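High affinity transport system protein p37 (Mycoplasma hyorhinis, PDB 3EKI) binds thiamine diphosphate outside the cell membrane as the lipoprotein component of a high-affinity transport system, probably delivering it for uptake. Local coordinates at residues 125-137 with 390-402. Numbering follows the deposited sequence.
Sequences NASGKLVEFLKNN and FQKEIVEVYEKAI. With TPP (thiamine diphosphate), chain B.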
loop_
_atom_site.group_PDB
_atom_site.type_symbol
_atom_site.label_atom_id
_atom_site.label_comp_id
_atom_site.label_asym_id
_atom_site.label_seq_id
_atom_site.Cartn_x
_atom_site.Cartn_y
_atom_site.Cartn_z
ATOM N N ASN A 125 -8.522 -3.804 3.246
ATOM C CA ASN A 125 -8.059 -4.282 1.960
ATOM C C ASN A 125 -7.444 -3.159 1.138
ATOM O O ASN A 125 -7.843 -2.018 1.253
ATOM C CB ASN A 125 -9.203 -4.893 1.125
ATOM C CG ASN A 125 -8.734 -5.945 0.149
ATOM O OD1 ASN A 125 -8.612 -7.118 0.493
ATOM N ND2 ASN A 125 -8.449 -5.604 -1.108
ATOM N N ALA A 126 -6.505 -3.570 0.282
ATOM C CA ALA A 126 -5.964 -2.579 -0.657
ATOM C C ALA A 126 -7.101 -2.002 -1.489
ATOM O O ALA A 126 -7.982 -2.760 -1.922
ATOM C CB ALA A 126 -4.908 -3.241 -1.518
ATOM N N SER A 127 -7.084 -0.692 -1.710
ATOM C CA SER A 127 -8.178 -0.040 -2.403
ATOM C C SER A 127 -8.380 -0.489 -3.843
ATOM O O SER A 127 -9.491 -0.754 -4.318
ATOM C CB SER A 127 -7.961 1.481 -2.358
ATOM O OG SER A 127 -6.845 1.875 -3.155
ATOM N N GLY A 128 -7.292 -0.599 -4.621
ATOM C CA GLY A 128 -7.478 -0.963 -6.025
ATOM C C GLY A 128 -8.092 -2.327 -6.179
ATOM O O GLY A 128 -9.039 -2.556 -6.931
ATOM N N LYS A 129 -7.554 -3.298 -5.447
ATOM C CA LYS A 129 -8.062 -4.664 -5.502
ATOM C C LYS A 129 -9.540 -4.709 -5.103
ATOM O O LYS A 129 -10.349 -5.452 -5.638
ATOM C CB LYS A 129 -7.256 -5.561 -4.578
ATOM C CG LYS A 129 -5.857 -5.858 -5.099
ATOM C CD LYS A 129 -4.983 -6.477 -4.030
ATOM C CE LYS A 129 -3.720 -7.063 -4.672
ATOM N NZ LYS A 129 -2.521 -6.632 -3.913
ATOM N N LEU A 130 -9.884 -3.880 -4.124
ATOM C CA LEU A 130 -11.299 -3.861 -3.712
ATOM C C LEU A 130 -12.181 -3.267 -4.793
ATOM O O LEU A 130 -13.275 -3.770 -5.089
ATOM C CB LEU A 130 -11.415 -3.068 -2.418
ATOM C CG LEU A 130 -12.828 -2.771 -1.923
ATOM C CD1 LEU A 130 -13.563 -4.057 -1.569
ATOM C CD2 LEU A 130 -12.726 -1.839 -0.725
ATOM N N VAL A 131 -11.736 -2.178 -5.413
ATOM C CA VAL A 131 -12.503 -1.563 -6.484
ATOM C C VAL A 131 -12.724 -2.586 -7.589
ATOM O O VAL A 131 -13.841 -2.754 -8.078
ATOM C CB VAL A 131 -11.796 -0.296 -7.026
ATOM C CG1 VAL A 131 -12.396 0.169 -8.349
ATOM C CG2 VAL A 131 -11.852 0.823 -5.985
ATOM N N GLU A 132 -11.677 -3.307 -7.987
ATOM C CA GLU A 132 -11.809 -4.291 -9.070
ATOM C C GLU A 132 -12.746 -5.423 -8.642
ATOM O O GLU A 132 -13.515 -5.984 -9.431
ATOM C CB GLU A 132 -10.451 -4.832 -9.461
ATOM C CG GLU A 132 -9.424 -3.865 -10.011
ATOM C CD GLU A 132 -9.737 -3.307 -11.385
ATOM O OE1 GLU A 132 -10.633 -3.876 -12.043
ATOM O OE2 GLU A 132 -9.093 -2.317 -11.807
ATOM N N PHE A 133 -12.712 -5.789 -7.356
ATOM C CA PHE A 133 -13.592 -6.870 -6.894
ATOM C C PHE A 133 -15.044 -6.419 -6.958
ATOM O O PHE A 133 -15.941 -7.143 -7.400
ATOM C CB PHE A 133 -13.203 -7.268 -5.467
ATOM C CG PHE A 133 -14.098 -8.333 -4.851
ATOM C CD1 PHE A 133 -13.866 -9.671 -5.090
ATOM C CD2 PHE A 133 -15.152 -7.986 -4.029
ATOM C CE1 PHE A 133 -14.670 -10.654 -4.531
ATOM C CE2 PHE A 133 -15.977 -8.967 -3.466
ATOM C CZ PHE A 133 -15.718 -10.293 -3.704
ATOM N N LEU A 134 -15.293 -5.195 -6.494
ATOM C CA LEU A 134 -16.666 -4.687 -6.471
ATOM C C LEU A 134 -17.193 -4.371 -7.863
ATOM O O LEU A 134 -18.405 -4.398 -8.087
ATOM C CB LEU A 134 -16.730 -3.492 -5.523
ATOM C CG LEU A 134 -16.756 -3.871 -4.045
ATOM C CD1 LEU A 134 -16.587 -2.654 -3.155
ATOM C CD2 LEU A 134 -18.066 -4.562 -3.679
ATOM N N LYS A 135 -16.319 -4.092 -8.830
ATOM C CA LYS A 135 -16.766 -3.929 -10.211
ATOM C C LYS A 135 -17.421 -5.216 -10.701
ATOM O O LYS A 135 -18.439 -5.197 -11.379
ATOM C CB LYS A 135 -15.577 -3.545 -11.090
ATOM C CG LYS A 135 -15.913 -2.582 -12.212
ATOM C CD LYS A 135 -14.828 -1.539 -12.429
ATOM C CE LYS A 135 -14.971 -0.819 -13.759
ATOM N NZ LYS A 135 -16.379 -0.685 -14.226
ATOM N N ASN A 136 -16.823 -6.341 -10.315
ATOM C CA ASN A 136 -17.269 -7.665 -10.674
ATOM C C ASN A 136 -18.446 -8.105 -9.799
ATOM O O ASN A 136 -19.255 -8.936 -10.219
ATOM C CB ASN A 136 -16.137 -8.680 -10.507
ATOM C CG ASN A 136 -14.993 -8.485 -11.480
ATOM O OD1 ASN A 136 -15.192 -8.077 -12.627
ATOM N ND2 ASN A 136 -13.784 -8.784 -11.011
ATOM N N ASN A 137 -18.534 -7.574 -8.587
ATOM C CA ASN A 137 -19.519 -8.048 -7.611
ATOM C C ASN A 137 -20.186 -6.894 -6.887
ATOM O O ASN A 137 -19.985 -6.718 -5.676
ATOM C CB ASN A 137 -18.833 -8.956 -6.587
ATOM C CG ASN A 137 -18.035 -10.094 -7.165
ATOM O OD1 ASN A 137 -16.813 -10.025 -7.348
ATOM N ND2 ASN A 137 -18.723 -11.195 -7.448
ATOM N N PHE A 390 -18.300 6.073 -1.523
ATOM C CA PHE A 390 -17.265 5.182 -2.030
ATOM C C PHE A 390 -16.964 5.455 -3.500
ATOM O O PHE A 390 -15.795 5.442 -3.890
ATOM C CB PHE A 390 -17.687 3.743 -1.853
ATOM C CG PHE A 390 -16.687 2.705 -2.345
ATOM C CD1 PHE A 390 -15.536 2.476 -1.624
ATOM C CD2 PHE A 390 -16.894 1.964 -3.490
ATOM C CE1 PHE A 390 -14.620 1.521 -2.004
ATOM C CE2 PHE A 390 -15.993 1.001 -3.895
ATOM C CZ PHE A 390 -14.840 0.778 -3.155
ATOM N N GLN A 391 -18.000 5.698 -4.289
ATOM C CA GLN A 391 -17.731 5.953 -5.709
ATOM C C GLN A 391 -16.840 7.153 -5.942
ATOM O O GLN A 391 -15.897 7.151 -6.761
ATOM C CB GLN A 391 -19.057 6.114 -6.467
ATOM C CG GLN A 391 -18.776 6.506 -7.913
ATOM C CD GLN A 391 -18.349 5.302 -8.738
ATOM O OE1 GLN A 391 -18.492 4.150 -8.311
ATOM N NE2 GLN A 391 -17.831 5.594 -9.934
ATOM N N LYS A 392 -17.105 8.234 -5.225
ATOM C CA LYS A 392 -16.357 9.473 -5.355
ATOM C C LYS A 392 -14.978 9.461 -4.713
ATOM O O LYS A 392 -13.976 9.890 -5.288
ATOM C CB LYS A 392 -17.183 10.579 -4.693
ATOM C CG LYS A 392 -16.640 11.986 -4.777
ATOM C CD LYS A 392 -17.713 13.059 -4.664
ATOM C CE LYS A 392 -19.095 12.635 -5.137
ATOM N NZ LYS A 392 -20.051 13.773 -5.266
ATOM N N GLU A 393 -14.912 8.925 -3.494
ATOM C CA GLU A 393 -13.724 9.003 -2.710
ATOM C C GLU A 393 -12.713 7.900 -3.033
ATOM O O GLU A 393 -11.559 8.052 -2.791
ATOM C CB GLU A 393 -14.096 8.899 -1.230
ATOM C CG GLU A 393 -14.688 10.154 -0.657
ATOM C CD GLU A 393 -14.965 9.982 0.786
ATOM O OE1 GLU A 393 -14.126 10.388 1.562
ATOM O OE2 GLU A 393 -15.898 9.306 1.049
ATOM N N ILE A 394 -13.187 6.795 -3.560
ATOM C CA ILE A 394 -12.297 5.683 -3.831
ATOM C C ILE A 394 -12.299 5.302 -5.313
ATOM O O ILE A 394 -11.298 5.239 -5.891
ATOM C CB ILE A 394 -12.628 4.403 -2.997
ATOM C CG1 ILE A 394 -12.781 4.747 -1.533
ATOM C CG2 ILE A 394 -11.562 3.327 -3.138
ATOM C CD1 ILE A 394 -11.584 5.201 -0.923
ATOM N N VAL A 395 -13.466 4.969 -5.839
ATOM C CA VAL A 395 -13.525 4.447 -7.188
ATOM C C VAL A 395 -13.019 5.477 -8.211
ATOM O O VAL A 395 -12.232 5.178 -9.022
ATOM C CB VAL A 395 -14.976 3.982 -7.652
ATOM C CG1 VAL A 395 -14.953 3.591 -9.077
ATOM C CG2 VAL A 395 -15.457 2.873 -6.805
ATOM N N GLU A 396 -13.521 6.679 -8.122
ATOM C CA GLU A 396 -13.137 7.682 -9.120
ATOM C C GLU A 396 -11.650 7.998 -8.958
ATOM O O GLU A 396 -11.046 8.336 -9.873
ATOM C CB GLU A 396 -13.954 8.977 -9.045
ATOM C CG GLU A 396 -15.292 8.800 -9.621
ATOM C CD GLU A 396 -16.217 9.914 -9.328
ATOM O OE1 GLU A 396 -15.837 10.911 -8.805
ATOM O OE2 GLU A 396 -17.349 9.743 -9.628
ATOM N N VAL A 397 -11.130 7.932 -7.773
ATOM C CA VAL A 397 -9.747 8.280 -7.605
ATOM C C VAL A 397 -8.891 7.199 -8.246
ATOM O O VAL A 397 -7.945 7.496 -8.888
ATOM C CB VAL A 397 -9.406 8.403 -6.102
ATOM C CG1 VAL A 397 -7.874 8.654 -5.766
ATOM C CG2 VAL A 397 -10.213 9.460 -5.521
ATOM N N TYR A 398 -9.231 5.946 -7.991
ATOM C CA TYR A 398 -8.517 4.825 -8.576
ATOM C C TYR A 398 -8.596 4.864 -10.099
ATOM O O TYR A 398 -7.560 4.676 -10.755
ATOM C CB TYR A 398 -9.057 3.503 -8.060
ATOM C CG TYR A 398 -8.541 2.260 -8.740
ATOM C CD1 TYR A 398 -7.301 1.727 -8.404
ATOM C CD2 TYR A 398 -9.285 1.600 -9.720
ATOM C CE1 TYR A 398 -6.830 0.582 -9.031
ATOM C CE2 TYR A 398 -8.825 0.473 -10.347
ATOM C CZ TYR A 398 -7.600 -0.036 -9.995
ATOM O OH TYR A 398 -7.138 -1.171 -10.626
ATOM N N GLU A 399 -9.802 5.110 -10.620
ATOM C CA GLU A 399 -9.959 5.078 -12.077
ATOM C C GLU A 399 -9.141 6.195 -12.731
ATOM O O GLU A 399 -8.585 5.932 -13.807
ATOM C CB GLU A 399 -11.430 5.142 -12.467
ATOM C CG GLU A 399 -12.220 3.877 -12.198
ATOM C CD GLU A 399 -11.695 2.566 -12.712
ATOM O OE1 GLU A 399 -11.865 1.526 -12.028
ATOM O OE2 GLU A 399 -11.098 2.522 -13.813
ATOM N N LYS A 400 -9.060 7.365 -12.132
ATOM C CA LYS A 400 -8.279 8.450 -12.731
ATOM C C LYS A 400 -6.799 8.043 -12.785
ATOM O O LYS A 400 -6.106 8.424 -13.730
ATOM C CB LYS A 400 -8.435 9.778 -11.998
ATOM C CG LYS A 400 -7.595 10.907 -12.554
ATOM C CD LYS A 400 -7.818 12.210 -11.788
ATOM C CE LYS A 400 -7.004 13.334 -12.423
ATOM N NZ LYS A 400 -7.399 14.651 -11.860
ATOM N N ALA A 401 -6.327 7.292 -11.794
ATOM C CA ALA A 401 -4.902 6.961 -11.726
ATOM C C ALA A 401 -4.476 5.942 -12.763
ATOM O O ALA A 401 -3.317 5.991 -13.200
ATOM C CB ALA A 401 -4.539 6.446 -10.340
ATOM N N ILE A 402 -5.376 5.041 -13.134
ATOM C CA ILE A 402 -5.023 3.991 -14.082
ATOM C C ILE A 402 -5.366 4.386 -15.514
ATOM O O ILE A 402 -5.062 3.622 -16.424
ATOM C CB ILE A 402 -5.699 2.660 -13.715
ATOM C CG1 ILE A 402 -7.220 2.690 -13.715
ATOM C CG2 ILE A 402 -5.154 2.172 -12.377
ATOM C CD1 ILE A 402 -7.822 1.301 -13.889
HETATM N "N1'" TPP B . 4.248 1.201 6.020
HETATM C "C2'" TPP B . 4.524 0.191 6.882
HETATM C CM2 TPP B . 5.003 0.541 8.295
HETATM N "N3'" TPP B . 4.369 -1.091 6.509
HETATM C "C4'" TPP B . 3.838 -1.370 5.288
HETATM N "N4'" TPP B . 3.612 -2.648 4.974
HETATM C "C5'" TPP B . 3.602 -0.345 4.361
HETATM C "C6'" TPP B . 3.833 0.959 4.780
HETATM C "C7'" TPP B . 3.093 -0.553 2.926
HETATM N N3 TPP B . 1.630 -0.573 2.756
HETATM C C2 TPP B . 0.759 -1.000 3.671
HETATM S S1 TPP B . -0.867 -0.814 3.056
HETATM C C5 TPP B . -0.292 -0.178 1.534
HETATM C C4 TPP B . 1.088 -0.243 1.546
HETATM C CM4 TPP B . 1.943 0.439 0.455
HETATM C C6 TPP B . -1.196 0.181 0.349
HETATM C C7 TPP B . -1.681 -1.087 -0.359
HETATM O O7 TPP B . -0.545 -1.769 -0.930
HETATM P PA TPP B . -0.496 -3.318 -1.285
HETATM O O1A TPP B . 0.916 -3.697 -1.532
HETATM O O2A TPP B . -1.190 -4.122 -0.222
HETATM O O3A TPP B . -1.409 -3.542 -2.552
HETATM P PB TPP B . -0.962 -3.410 -4.089
HETATM O O1B TPP B . -0.539 -2.003 -4.380
HETATM O O2B TPP B . -2.266 -3.814 -4.886
HETATM O O3B TPP B . 0.142 -4.502 -4.424
#
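Val131 is the knob of this contact. Its side chain sits in a hole formed by Phe390, Val395, Tyr398 and Glu399, where helix 127-136 packs on helix 390-402. The two axes come within 9.9 Å at a steep crossing angle of -102°. The two methyls of Val131 divide the work. CG1 lies anti to the backbone N and meets Tyr398, with Val131 CG1 3.7 Å from Tyr398 CD2. CG2 turns to the apolar side, where Val131 CG2 lies 3.8 Å from Ile394 CG2 and also touches the Phe390 ring.

The Tyr398 ring lies close against the backbone of Gly128, its CE1 3.4 Å from Gly128 CA. Gly128 has no side chain, and the ring packs directly on its backbone. The tyrosine hydroxyl donates a 2.6 Å hydrogen bond from Tyr398 OH to Glu132 OE2. The oxygen receives it on its anti lone pair, near the plane of the ring. Carboxylate and ring are turned 77° apart. Glu132 reaches the hydroxyl because its chain bends at chi2 (-69°). Ser256 and Lys260 of helix 256-269 also touch Tyr398.

Phe390 closes the other end. Leu134 CD1 approaches its ring obliquely, 3.8 Å from Phe390 CE2, and Leu130 CD2 meets CE1. Pro143 of strand 141-152 touches both Phe390 and Leu134.

The N-terminal end of helix 127-136 faces the ligand. Ala126, its N-cap residue, lies beside the diphosphate, and Lys129 NZ donates a 3.0 Å hydrogen bond to O2B of thiamine diphosphate. Helix 390-402 thus packs on a helix whose start lines the diphosphate end of the pocket, an arrangement in keeping with the ligand cleft of periplasmic-binding-protein-like folds.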